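Local coordinates for maleylpyruvate isomerase (Ralstonia sp., PDB 2V6K), which catalyses the glutathione-dependent isomerisation of maleylpyruvate to fumarylpyruvate in naphthalene degradation, working as a homodimer of the zeta class of glutathione S-transferases, at residues R190-D193 and A194-E198; G154-S157 and F158-P162; K37-H40 and L41-A44; I71-L74 and E75-P79; T134-S137 and A138-A142. All blocks are in the same frame, centred on the assembly; numbering follows the deposited sequence.

Along the chain the order is interaction 3, 4, 5, 2 and 1. The first two belong to the thioredoxin-like N-terminal domain, where 37-44 leads into helix 43-48 and interaction 4 closes helix 67-77; their centres lie about 29 Å apart. The other three belong to the helical C-terminal domain. Interactions 1 and 2, with centres about 10 Å apart, touch: V192 and A195 of helix 187-196 pack on the loop R155-S157. Interaction 5, on helix 125-149, lies about 19 Å from interaction 1, centre to centre. Interaction 3 reaches the bound glutathione analogue directly, while interactions 4 and 5 both meet the second subunit, so the set spans ligand site, dimer contacts and the packing of helix 187-196 on the loop before helix 164-178.

Interaction 1 of 5, residues R190-D193 and A194-E198; sequences RAVD and AACGE
V192 and C196 meet one turn apart on helix 187-196, CG1 of V192 lying 4.1 Å from SG of C196. Two torsions set up this light apolar touch: V192 holds CG1 opposite its own N (chi1 170°), and C196 places SG opposite its carbonyl carbon (chi1 -68°). C196 N donates to V192 O at 2.9 Å, an almost straight bond with an N-H...O angle of 170°. The same i to i+4 pattern runs from A194 N to R190 O, from A195 N to A191 O and, more bent, from G197 N to D193 O. The methyl groups of A194 and A195 rest near the carbonyls of the preceding turn, A195 CB being 3.5 Å from A191 O. The polar ends are engaged elsewhere: D193 forms a salt bridge through OD2 with R177, and R190 donates from NE to L183 O and from NH2 to T184 O, tying the helix to the segment before it. V192, D193 and C196 pack on helix 164-178 through L169 and V170, while A195 and C196 touch Y156 in the loop that precedes that helix, within the helical C-terminal domain.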
loop_
_atom_site.group_PDB
_atom_site.type_symbol
_atom_site.label_atom_id
_atom_site.label_comp_id
_atom_site.label_asym_id
_atom_site.label_seq_id
_atom_site.Cartn_x
_atom_site.Cartn_y
_atom_site.Cartn_z
ATOM N N ARG A 190 -12.239 2.795 17.659
ATOM C CA ARG A 190 -12.713 1.751 18.563
ATOM C C ARG A 190 -14.191 1.447 18.322
ATOM O O ARG A 190 -14.601 0.282 18.340
ATOM C CB ARG A 190 -12.455 2.130 20.022
ATOM C CG ARG A 190 -10.990 1.968 20.434
ATOM C CD ARG A 190 -10.781 2.211 21.920
ATOM N NE ARG A 190 -10.678 3.630 22.283
ATOM C CZ ARG A 190 -11.627 4.336 22.893
ATOM N NH1 ARG A 190 -12.798 3.782 23.205
ATOM N NH2 ARG A 190 -11.409 5.612 23.194
ATOM N N ALA A 191 -14.986 2.486 18.065
ATOM C CA ALA A 191 -16.415 2.298 17.803
ATOM C C ALA A 191 -16.656 1.575 16.478
ATOM O O ALA A 191 -17.530 0.716 16.395
ATOM C CB ALA A 191 -17.154 3.620 17.844
ATOM N N VAL A 192 -15.875 1.902 15.451
ATOM C CA VAL A 192 -15.991 1.205 14.164
ATOM C C VAL A 192 -15.627 -0.268 14.335
ATOM O O VAL A 192 -16.336 -1.157 13.848
ATOM C CB VAL A 192 -15.110 1.846 13.070
ATOM C CG1 VAL A 192 -15.066 0.959 11.825
ATOM C CG2 VAL A 192 -15.627 3.230 12.721
ATOM N N ASP A 193 -14.524 -0.526 15.033
ATOM C CA ASP A 193 -14.103 -1.892 15.300
ATOM C C ASP A 193 -15.197 -2.678 16.032
ATOM O O ASP A 193 -15.486 -3.823 15.678
ATOM C CB ASP A 193 -12.802 -1.898 16.101
ATOM C CG ASP A 193 -12.303 -3.293 16.383
ATOM O OD1 ASP A 193 -11.989 -4.016 15.423
ATOM O OD2 ASP A 193 -12.244 -3.665 17.570
ATOM N N ALA A 194 -15.809 -2.059 17.041
ATOM C CA ALA A 194 -16.867 -2.719 17.800
ATOM C C ALA A 194 -18.083 -3.022 16.921
ATOM O O ALA A 194 -18.659 -4.116 16.997
ATOM C CB ALA A 194 -17.265 -1.871 19.002
ATOM N N ALA A 195 -18.470 -2.058 16.089
ATOM C CA ALA A 195 -19.602 -2.238 15.179
ATOM C C ALA A 195 -19.347 -3.375 14.190
ATOM O O ALA A 195 -20.215 -4.226 13.975
ATOM C CB ALA A 195 -19.916 -0.937 14.446
ATOM N N CYS A 196 -18.152 -3.412 13.606
ATOM C CA CYS A 196 -17.802 -4.503 12.700
ATOM C C CYS A 196 -17.810 -5.842 13.430
ATOM O O CYS A 196 -18.224 -6.857 12.868
ATOM C CB CYS A 196 -16.430 -4.260 12.074
ATOM S SG CYS A 196 -16.388 -2.862 10.938
ATOM N N GLY A 197 -17.381 -5.830 14.692
ATOM C CA GLY A 197 -17.325 -7.035 15.515
ATOM C C GLY A 197 -18.675 -7.665 15.797
ATOM O O GLY A 197 -18.741 -8.810 16.242
ATOM N N GLU A 198 -19.751 -6.924 15.537
ATOM C CA GLU A 198 -21.113 -7.442 15.697
ATOM C C GLU A 198 -21.579 -8.257 14.491
ATOM O O GLU A 198 -22.596 -8.956 14.565
ATOM C CB GLU A 198 -22.102 -6.296 15.943
ATOM C CG GLU A 198 -21.856 -5.500 17.216
ATOM C CD GLU A 198 -22.846 -4.361 17.398
ATOM O OE1 GLU A 198 -24.046 -4.551 17.108
ATOM O OE2 GLU A 198 -22.424 -3.274 17.839
#

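Interaction 2 of 5, residues G154-S157 and F158-P162; sequences GRYS and FGDTP
R155 and D160, five residues apart within one loop of the glutathione S-transferase C-terminal domain, are joined by a salt bridge. Followed outward, R155 CB sits over the centre of one face of the Y156 ring and is 3.6 Å from D160 OD1; CG and CD continue past the same oxygen. A bend at chi3 (-69°) turns NE back to donate to OD1 at 2.8 Å; OD1 lies in the guanidinium plane, while NE comes from the syn side, tilted 29° out of the carboxylate plane. At the tip, NH2 makes weak bonds to D160 OD2 and D160 O, and the guanidinium carries Y156 OH over one face. The backbone N of R155 reaches OD1 at 3.0 Å from the anti side. Across the Y156 ring from R155 CB, P162 CD makes a CH-pi contact 4.2 Å from the centroid. G154 N donates to G159 O at 2.8 Å. Two firm donors on D160 OD1 probably stabilise the carboxylate as the anion and fix its rotation, which ties the two arms of this turn together.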
loop_
_atom_site.group_PDB
_atom_site.type_symbol
_atom_site.label_atom_id
_atom_site.label_comp_id
_atom_site.label_asym_id
_atom_site.label_seq_id
_atom_site.Cartn_x
_atom_site.Cartn_y
_atom_site.Cartn_z
ATOM N N GLY A 154 -21.754 6.896 9.354
ATOM C CA GLY A 154 -22.553 6.151 10.323
ATOM C C GLY A 154 -21.680 5.306 11.235
ATOM O O GLY A 154 -20.715 5.806 11.813
ATOM N N ARG A 155 -22.012 4.021 11.345
ATOM C CA ARG A 155 -21.348 3.102 12.279
ATOM C C ARG A 155 -19.960 2.655 11.834
ATOM O O ARG A 155 -19.164 2.172 12.644
ATOM C CB ARG A 155 -22.211 1.854 12.489
ATOM C CG ARG A 155 -23.543 2.125 13.170
ATOM C CD ARG A 155 -24.501 0.950 13.009
ATOM N NE ARG A 155 -24.948 0.791 11.625
ATOM C CZ ARG A 155 -25.680 -0.224 11.176
ATOM N NH1 ARG A 155 -26.065 -1.194 11.995
ATOM N NH2 ARG A 155 -26.028 -0.269 9.896
ATOM N N TYR A 156 -19.670 2.798 10.545
ATOM C CA TYR A 156 -18.455 2.227 9.974
ATOM C C TYR A 156 -17.490 3.314 9.520
ATOM O O TYR A 156 -17.718 4.492 9.793
ATOM C CB TYR A 156 -18.821 1.246 8.852
ATOM C CG TYR A 156 -19.839 0.229 9.314
ATOM C CD1 TYR A 156 -19.478 -0.812 10.175
ATOM C CD2 TYR A 156 -21.171 0.335 8.935
ATOM C CE1 TYR A 156 -20.422 -1.735 10.620
ATOM C CE2 TYR A 156 -22.126 -0.582 9.375
ATOM C CZ TYR A 156 -21.745 -1.610 10.216
ATOM O OH TYR A 156 -22.693 -2.508 10.647
ATOM N N SER A 157 -16.409 2.933 8.847
ATOM C CA SER A 157 -15.403 3.921 8.441
ATOM C C SER A 157 -15.957 4.957 7.474
ATOM O O SER A 157 -15.530 6.108 7.479
ATOM C CB SER A 157 -14.193 3.245 7.797
ATOM O OG SER A 157 -13.486 2.437 8.726
ATOM N N PHE A 158 -16.892 4.528 6.636
ATOM C CA PHE A 158 -17.495 5.381 5.625
ATOM C C PHE A 158 -18.959 4.997 5.479
ATOM O O PHE A 158 -19.286 3.822 5.307
ATOM C CB PHE A 158 -16.771 5.211 4.285
ATOM C CG PHE A 158 -17.281 6.126 3.206
ATOM C CD1 PHE A 158 -16.718 7.383 3.027
ATOM C CD2 PHE A 158 -18.326 5.733 2.380
ATOM C CE1 PHE A 158 -17.192 8.243 2.037
ATOM C CE2 PHE A 158 -18.812 6.583 1.394
ATOM C CZ PHE A 158 -18.242 7.841 1.221
ATOM N N GLY A 159 -19.838 5.991 5.546
ATOM C CA GLY A 159 -21.270 5.735 5.448
ATOM C C GLY A 159 -21.767 4.796 6.533
ATOM O O GLY A 159 -21.195 4.735 7.622
ATOM N N ASP A 160 -22.826 4.048 6.230
ATOM C CA ASP A 160 -23.435 3.170 7.231
ATOM C C ASP A 160 -23.503 1.711 6.783
ATOM O O ASP A 160 -24.321 0.926 7.278
ATOM C CB ASP A 160 -24.812 3.688 7.660
ATOM C CG ASP A 160 -25.257 3.123 9.001
ATOM O OD1 ASP A 160 -24.416 3.007 9.923
ATOM O OD2 ASP A 160 -26.454 2.796 9.133
ATOM N N THR A 161 -22.629 1.360 5.845
ATOM C CA THR A 161 -22.398 -0.033 5.476
ATOM C C THR A 161 -20.898 -0.318 5.542
ATOM O O THR A 161 -20.080 0.596 5.377
ATOM C CB THR A 161 -22.910 -0.354 4.056
ATOM O OG1 THR A 161 -22.199 0.443 3.102
ATOM C CG2 THR A 161 -24.413 -0.087 3.931
ATOM N N PRO A 162 -20.522 -1.579 5.815
ATOM C CA PRO A 162 -19.094 -1.895 5.760
ATOM C C PRO A 162 -18.527 -1.659 4.365
ATOM O O PRO A 162 -19.208 -1.895 3.365
ATOM C CB PRO A 162 -19.049 -3.386 6.103
ATOM C CG PRO A 162 -20.321 -3.640 6.849
ATOM C CD PRO A 162 -21.335 -2.747 6.210
#

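Interaction 3 of 5, residues K37-H40 and L41-A44; sequences KEEH and LKDA. With TGG (gamma-glutamyl-S-(1,2-dicarboxyethyl)cysteinylglycine), chain C.
L41 lies against the H40 imidazole, with CG over the centre of one face, 3.8 Å from the ring centroid in a CH-pi contact. This is the close-packed side. With CG of H40 between its backbone N and carbonyl carbon (chi1 60°), the ring gives one face to L41 and its NE2 edge to the ligand: NE2 donates to OT3 of the glycyl carboxylate of the bound glutathione analogue at 2.9 Å. L41 CD1 also rests on the E38 side chain, 3.9 Å from its CD, and E38 OE2 forms a salt bridge with R111. The solvent side is looser. E39 OE2 and K42 NZ stay 4.7 Å apart and are joined through a water bound to both. A second water links K42 NZ to K37 O. L41 N to E38 O at 3.0 Å and a weak bond from K42 N to E39 O make a short 3-10 turn. It follows strand 29-32, with E39 OE1 taking the N-H of H34, and leads through K42, the N-cap, into helix 43-48.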
loop_
_atom_site.group_PDB
_atom_site.type_symbol
_atom_site.label_atom_id
_atom_site.label_comp_id
_atom_site.label_asym_id
_atom_site.label_seq_id
_atom_site.Cartn_x
_atom_site.Cartn_y
_atom_site.Cartn_z
ATOM N N LYS A 37 6.402 -21.611 11.200
ATOM C CA LYS A 37 7.258 -22.674 10.673
ATOM C C LYS A 37 7.960 -22.236 9.391
ATOM O O LYS A 37 8.667 -23.030 8.766
ATOM C CB LYS A 37 6.428 -23.932 10.383
ATOM C CG LYS A 37 5.766 -24.563 11.601
ATOM C CD LYS A 37 5.025 -25.842 11.187
ATOM C CE LYS A 37 4.267 -26.470 12.336
ATOM N NZ LYS A 37 3.528 -27.679 11.862
ATOM N N GLU A 38 7.736 -20.980 8.993
ATOM C CA GLU A 38 8.331 -20.392 7.787
ATOM C C GLU A 38 7.999 -21.171 6.507
ATOM O O GLU A 38 8.799 -21.247 5.567
ATOM C CB GLU A 38 9.835 -20.120 7.976
ATOM C CG GLU A 38 10.077 -19.121 9.125
ATOM C CD GLU A 38 11.510 -18.624 9.247
ATOM O OE1 GLU A 38 12.446 -19.360 8.874
ATOM O OE2 GLU A 38 11.695 -17.494 9.748
ATOM N N GLU A 39 6.783 -21.710 6.466
ATOM C CA GLU A 39 6.320 -22.446 5.291
ATOM C C GLU A 39 6.239 -21.570 4.049
ATOM O O GLU A 39 6.385 -22.065 2.927
ATOM C CB GLU A 39 4.980 -23.131 5.569
ATOM C CG GLU A 39 5.120 -24.301 6.542
ATOM C CD GLU A 39 3.824 -25.045 6.816
ATOM O OE1 GLU A 39 2.745 -24.591 6.372
ATOM O OE2 GLU A 39 3.893 -26.093 7.497
ATOM N N HIS A 40 6.034 -20.270 4.252
ATOM C CA HIS A 40 5.969 -19.336 3.139
ATOM C C HIS A 40 7.320 -19.125 2.471
ATOM O O HIS A 40 7.375 -18.663 1.331
ATOM C CB HIS A 40 5.376 -18.000 3.585
ATOM C CG HIS A 40 6.150 -17.310 4.665
ATOM N ND1 HIS A 40 6.425 -17.896 5.883
ATOM C CD2 HIS A 40 6.661 -16.057 4.724
ATOM C CE1 HIS A 40 7.091 -17.040 6.639
ATOM N NE2 HIS A 40 7.245 -15.917 5.960
ATOM N N LEU A 41 8.396 -19.485 3.170
ATOM C CA LEU A 41 9.749 -19.277 2.662
ATOM C C LEU A 41 10.296 -20.516 1.955
ATOM O O LEU A 41 11.450 -20.525 1.511
ATOM C CB LEU A 41 10.688 -18.821 3.787
ATOM C CG LEU A 41 10.273 -17.542 4.529
ATOM C CD1 LEU A 41 11.263 -17.206 5.628
ATOM C CD2 LEU A 41 10.126 -16.361 3.573
ATOM N N LYS A 42 9.457 -21.543 1.833
ATOM C CA LYS A 42 9.819 -22.770 1.123
ATOM C C LYS A 42 9.540 -22.645 -0.370
ATOM O O LYS A 42 8.702 -21.847 -0.785
ATOM C CB LYS A 42 9.048 -23.963 1.686
ATOM C CG LYS A 42 9.382 -24.299 3.119
ATOM C CD LYS A 42 8.532 -25.455 3.612
ATOM C CE LYS A 42 8.971 -25.899 4.988
ATOM N NZ LYS A 42 8.091 -26.966 5.542
ATOM N N ASP A 43 10.237 -23.451 -1.170
ATOM C CA ASP A 43 10.092 -23.412 -2.625
ATOM C C ASP A 43 8.679 -23.745 -3.101
ATOM O O ASP A 43 8.231 -23.213 -4.116
ATOM C CB ASP A 43 11.113 -24.328 -3.305
ATOM C CG ASP A 43 12.503 -23.711 -3.378
ATOM O OD1 ASP A 43 12.639 -22.485 -3.172
ATOM O OD2 ASP A 43 13.467 -24.459 -3.658
ATOM N N ALA A 44 7.981 -24.611 -2.368
ATOM C CA ALA A 44 6.608 -24.977 -2.722
ATOM C C ALA A 44 5.688 -23.757 -2.736
ATOM O O ALA A 44 4.879 -23.597 -3.651
ATOM C CB ALA A 44 6.069 -26.049 -1.786
HETATM O OC1 TGG C . -1.352 -6.967 1.238
HETATM C CO1 TGG C . -0.568 -7.790 0.724
HETATM O OT1 TGG C . -0.922 -8.900 0.276
HETATM C CA1 TGG C . 0.880 -7.401 0.630
HETATM N NN1 TGG C . 1.002 -5.975 0.349
HETATM C CB1 TGG C . 1.604 -7.682 1.942
HETATM C CG1 TGG C . 1.635 -9.171 2.248
HETATM C CD1 TGG C . 2.580 -9.570 3.373
HETATM O OE1 TGG C . 3.088 -8.506 4.143
HETATM N NN2 TGG C . 1.975 -10.570 4.197
HETATM C CA2 TGG C . 2.446 -10.889 5.517
HETATM C CO2 TGG C . 3.596 -11.852 5.256
HETATM O OC2 TGG C . 3.199 -13.091 4.722
HETATM N NN3 TGG C . 4.562 -11.947 6.309
HETATM C CA3 TGG C . 5.567 -12.990 6.271
HETATM C CO3 TGG C . 6.913 -12.405 6.590
HETATM O OC3 TGG C . 7.006 -11.185 6.830
HETATM O OT3 TGG C . 7.881 -13.200 6.608
HETATM C CB2 TGG C . 1.203 -11.422 6.202
HETATM S SG2 TGG C . 1.449 -12.200 7.751
HETATM C CD2 TGG C . 1.934 -11.019 8.962
HETATM C CE2 TGG C . 0.756 -10.149 9.331
HETATM O OE2 TGG C . 0.198 -10.279 10.445
HETATM O OF2 TGG C . 0.352 -9.304 8.500
HETATM C CF2 TGG C . 2.447 -11.861 10.130
HETATM C CH2 TGG C . 3.101 -11.062 11.230
HETATM O OI2 TGG C . 3.442 -9.886 11.010
HETATM O OJ2 TGG C . 3.265 -11.626 12.338
HETATM O O HOH W 1 8.584 -25.752 8.014
HETATM O O HOH W 2 6.207 -27.455 7.746
#

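Interaction 4 of 5, residues I71-L74 and E75-P79; sequences IEWL and EEQYP
Q77 CG lies over one face of the W73 indole, 3.6 Å from the centroid of the five-membered ring in a CH-pi contact, one turn farther along helix 67-77. At the edge of the Y78 ring lie L74 O and W73 CZ3, and Y78 CE2 comes obliquely to the indole, 4.3 Å from W73 CZ3. L74 CD2 packs against Y78 CD2 at 3.8 Å. A chi1 of 176° sends CG away from the W73 amide N and carries the indole along the helix toward Q77. The backbone bonds continue through the end of the helix: Q77 N to W73 O at 2.9 Å, then Y78 N to L74 O at 2.9 Å, although Y78 is the first residue to leave helical angles. The carboxylates point to other partners. E75 OE1 takes the N-H of L83 and pairs with K24 of helix 12-24, E72 OE2 pairs with R95 of helix 88-104, and E76 OE2 forms a salt bridge with R91 of the second subunit. W73 and Q77 pack on Q92 and A88 of that subunit. Apolar contacts thus finish the helix end, while the arginines beside E72 and E76 and the lysine beside E75 would probably favour the ionised carboxylates.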
loop_
_atom_site.group_PDB
_atom_site.type_symbol
_atom_site.label_atom_id
_atom_site.label_comp_id
_atom_site.label_asym_id
_atom_site.label_seq_id
_atom_site.Cartn_x
_atom_site.Cartn_y
_atom_site.Cartn_z
ATOM N N ILE A 71 -8.713 -7.612 -3.292
ATOM C CA ILE A 71 -9.956 -7.043 -2.769
ATOM C C ILE A 71 -10.668 -6.166 -3.805
ATOM O O ILE A 71 -11.896 -6.260 -3.956
ATOM C CB ILE A 71 -9.726 -6.330 -1.427
ATOM C CG1 ILE A 71 -9.337 -7.368 -0.367
ATOM C CG2 ILE A 71 -10.981 -5.554 -0.999
ATOM C CD1 ILE A 71 -8.826 -6.766 0.940
ATOM N N GLU A 72 -9.915 -5.351 -4.548
ATOM C CA GLU A 72 -10.498 -4.578 -5.654
ATOM C C GLU A 72 -11.106 -5.495 -6.723
ATOM O O GLU A 72 -12.171 -5.196 -7.278
ATOM C CB GLU A 72 -9.451 -3.659 -6.281
ATOM C CG GLU A 72 -8.965 -2.533 -5.379
ATOM C CD GLU A 72 -9.705 -1.217 -5.571
ATOM O OE1 GLU A 72 -10.682 -1.152 -6.352
ATOM O OE2 GLU A 72 -9.273 -0.225 -4.948
ATOM N N TRP A 73 -10.435 -6.613 -6.997
ATOM C CA TRP A 73 -10.939 -7.627 -7.928
ATOM C C TRP A 73 -12.251 -8.244 -7.429
ATOM O O TRP A 73 -13.209 -8.373 -8.197
ATOM C CB TRP A 73 -9.847 -8.673 -8.179
ATOM C CG TRP A 73 -10.210 -9.842 -9.050
ATOM C CD1 TRP A 73 -10.133 -9.911 -10.410
ATOM C CD2 TRP A 73 -10.673 -11.123 -8.608
ATOM N NE1 TRP A 73 -10.533 -11.155 -10.846
ATOM C CE2 TRP A 73 -10.868 -11.917 -9.756
ATOM C CE3 TRP A 73 -10.943 -11.676 -7.346
ATOM C CZ2 TRP A 73 -11.330 -13.237 -9.686
ATOM C CZ3 TRP A 73 -11.403 -12.989 -7.277
ATOM C CH2 TRP A 73 -11.588 -13.749 -8.439
ATOM N N LEU A 74 -12.305 -8.598 -6.145
ATOM C CA LEU A 74 -13.540 -9.120 -5.548
ATOM C C LEU A 74 -14.692 -8.141 -5.675
ATOM O O LEU A 74 -15.817 -8.544 -5.970
ATOM C CB LEU A 74 -13.341 -9.449 -4.068
ATOM C CG LEU A 74 -12.505 -10.673 -3.721
ATOM C CD1 LEU A 74 -12.313 -10.733 -2.220
ATOM C CD2 LEU A 74 -13.195 -11.942 -4.206
ATOM N N GLU A 75 -14.422 -6.859 -5.447
ATOM C CA GLU A 75 -15.465 -5.842 -5.519
ATOM C C GLU A 75 -16.091 -5.789 -6.912
ATOM O O GLU A 75 -17.310 -5.653 -7.046
ATOM C CB GLU A 75 -14.903 -4.473 -5.113
ATOM C CG GLU A 75 -15.834 -3.297 -5.380
ATOM C CD GLU A 75 -17.120 -3.319 -4.568
ATOM O OE1 GLU A 75 -17.294 -4.191 -3.684
ATOM O OE2 GLU A 75 -17.961 -2.437 -4.821
ATOM N N GLU A 76 -15.259 -5.918 -7.941
ATOM C CA GLU A 76 -15.725 -5.850 -9.324
ATOM C C GLU A 76 -16.385 -7.158 -9.774
ATOM O O GLU A 76 -17.366 -7.144 -10.521
ATOM C CB GLU A 76 -14.559 -5.469 -10.244
ATOM C CG GLU A 76 -14.954 -5.122 -11.677
ATOM C CD GLU A 76 -14.504 -6.168 -12.678
ATOM O OE1 GLU A 76 -14.742 -7.372 -12.441
ATOM O OE2 GLU A 76 -13.907 -5.782 -13.707
ATOM N N GLN A 77 -15.849 -8.284 -9.308
ATOM C CA GLN A 77 -16.304 -9.608 -9.737
ATOM C C GLN A 77 -17.587 -10.058 -9.051
ATOM O O GLN A 77 -18.392 -10.782 -9.648
ATOM C CB GLN A 77 -15.208 -10.651 -9.494
ATOM C CG GLN A 77 -14.018 -10.532 -10.437
ATOM C CD GLN A 77 -14.332 -11.008 -11.837
ATOM O OE1 GLN A 77 -14.438 -10.209 -12.767
ATOM N NE2 GLN A 77 -14.497 -12.314 -11.994
ATOM N N TYR A 78 -17.759 -9.640 -7.799
ATOM C CA TYR A 78 -18.888 -10.034 -6.966
ATOM C C TYR A 78 -19.545 -8.764 -6.449
ATOM O O TYR A 78 -19.209 -8.288 -5.373
ATOM C CB TYR A 78 -18.405 -10.902 -5.800
ATOM C CG TYR A 78 -17.717 -12.162 -6.250
ATOM C CD1 TYR A 78 -18.455 -13.271 -6.662
ATOM C CD2 TYR A 78 -16.325 -12.247 -6.271
ATOM C CE1 TYR A 78 -17.826 -14.435 -7.078
ATOM C CE2 TYR A 78 -15.687 -13.402 -6.692
ATOM C CZ TYR A 78 -16.442 -14.491 -7.092
ATOM O OH TYR A 78 -15.815 -15.642 -7.503
ATOM N N PRO A 79 -20.471 -8.186 -7.231
ATOM C CA PRO A 79 -20.937 -6.830 -6.914
ATOM C C PRO A 79 -21.619 -6.621 -5.557
ATOM O O PRO A 79 -21.462 -5.553 -4.969
ATOM C CB PRO A 79 -21.915 -6.519 -8.053
ATOM C CG PRO A 79 -21.537 -7.457 -9.152
ATOM C CD PRO A 79 -21.079 -8.706 -8.469
#

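Interaction 5 of 5, residues T134-S137 and A138-A142; sequences TWIS and AGFDA
The backbone bonds of T134-D141 link residues four positions apart, A138 N to T134 O at 3.1 Å and F140 N to I136 O at 2.8 Å, as in the regular alpha-helix that they form within helix 125-149 of the glutathione S-transferase C-terminal domain. On this frame I136 and F140 leave the helix on the same side, one turn apart. The methyl CG2 of I136 sits above one face of the phenyl ring, displaced toward the rim, 3.9 Å from the centroid in a CH-pi contact. A chi1 of -70° puts CG1 of I136 across from the carbonyl carbon and leaves CG2 pointing to the ring. The pair packs on Q172 of helix 164-178, and I136 also touches I105, a glutathione-binding residue. Another side of the helix faces the dimer partner: W135 meets the ring of Y116 of the second subunit, with planes at about 60°, and T134 packs on the same tyrosine. T134 CG2 lies over one face of the W135 indole, and T134 OG1 turns back to the helix, hydrogen-bonded to A130 O. D141 N donates to S137 O at 2.8 Å, and the D141 carboxylate is held through OD1 by Y186 OH.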
loop_
_atom_site.group_PDB
_atom_site.type_symbol
_atom_site.label_atom_id
_atom_site.label_comp_id
_atom_site.label_asym_id
_atom_site.label_seq_id
_atom_site.Cartn_x
_atom_site.Cartn_y
_atom_site.Cartn_z
ATOM N N THR A 134 4.732 3.114 17.351
ATOM C CA THR A 134 5.044 4.363 16.659
ATOM C C THR A 134 4.240 4.475 15.361
ATOM O O THR A 134 3.565 5.484 15.117
ATOM C CB THR A 134 6.556 4.491 16.384
ATOM O OG1 THR A 134 7.252 4.495 17.638
ATOM C CG2 THR A 134 6.881 5.776 15.634
ATOM N N TRP A 135 4.297 3.433 14.539
ATOM C CA TRP A 135 3.640 3.495 13.233
ATOM C C TRP A 135 2.132 3.342 13.326
ATOM O O TRP A 135 1.405 3.999 12.577
ATOM C CB TRP A 135 4.291 2.523 12.235
ATOM C CG TRP A 135 5.780 2.580 12.385
ATOM C CD1 TRP A 135 6.600 1.566 12.782
ATOM C CD2 TRP A 135 6.616 3.742 12.243
ATOM N NE1 TRP A 135 7.898 2.015 12.867
ATOM C CE2 TRP A 135 7.934 3.345 12.542
ATOM C CE3 TRP A 135 6.377 5.075 11.875
ATOM C CZ2 TRP A 135 9.014 4.235 12.502
ATOM C CZ3 TRP A 135 7.454 5.966 11.837
ATOM C CH2 TRP A 135 8.757 5.535 12.146
ATOM N N ILE A 136 1.661 2.512 14.250
ATOM C CA ILE A 136 0.223 2.378 14.462
ATOM C C ILE A 136 -0.367 3.690 14.969
ATOM O O ILE A 136 -1.385 4.153 14.452
ATOM C CB ILE A 136 -0.104 1.215 15.415
ATOM C CG1 ILE A 136 0.204 -0.112 14.722
ATOM C CG2 ILE A 136 -1.570 1.265 15.843
ATOM C CD1 ILE A 136 0.280 -1.306 15.652
ATOM N N SER A 137 0.270 4.316 15.957
ATOM C CA SER A 137 -0.252 5.566 16.494
ATOM C C SER A 137 -0.265 6.681 15.456
ATOM O O SER A 137 -1.219 7.443 15.379
ATOM C CB SER A 137 0.524 5.991 17.733
ATOM O OG SER A 137 0.355 5.033 18.759
ATOM N N ALA A 138 0.787 6.773 14.644
ATOM C CA ALA A 138 0.839 7.807 13.619
ATOM C C ALA A 138 -0.287 7.605 12.605
ATOM O O ALA A 138 -0.988 8.558 12.242
ATOM C CB ALA A 138 2.198 7.814 12.922
ATOM N N GLY A 139 -0.466 6.367 12.157
ATOM C CA GLY A 139 -1.505 6.060 11.177
ATOM C C GLY A 139 -2.902 6.231 11.735
ATOM O O GLY A 139 -3.775 6.776 11.061
ATOM N N PHE A 140 -3.113 5.766 12.964
ATOM C CA PHE A 140 -4.405 5.923 13.628
ATOM C C PHE A 140 -4.717 7.388 13.950
ATOM O O PHE A 140 -5.875 7.786 13.900
ATOM C CB PHE A 140 -4.485 5.056 14.884
ATOM C CG PHE A 140 -4.812 3.601 14.623
ATOM C CD1 PHE A 140 -4.858 3.072 13.328
ATOM C CD2 PHE A 140 -5.058 2.754 15.693
ATOM C CE1 PHE A 140 -5.163 1.726 13.117
ATOM C CE2 PHE A 140 -5.370 1.409 15.496
ATOM C CZ PHE A 140 -5.414 0.892 14.207
ATOM N N ASP A 141 -3.704 8.196 14.272
ATOM C CA ASP A 141 -3.935 9.640 14.430
ATOM C C ASP A 141 -4.629 10.191 13.181
ATOM O O ASP A 141 -5.620 10.920 13.284
ATOM C CB ASP A 141 -2.632 10.416 14.657
ATOM C CG ASP A 141 -2.053 10.239 16.049
ATOM O OD1 ASP A 141 -2.751 9.763 16.965
ATOM O OD2 ASP A 141 -0.863 10.591 16.220
ATOM N N ALA A 142 -4.103 9.838 12.011
ATOM C CA ALA A 142 -4.638 10.339 10.749
ATOM C C ALA A 142 -6.003 9.743 10.431
ATOM O O ALA A 142 -6.917 10.467 10.041
ATOM C CB ALA A 142 -3.662 10.076 9.613
#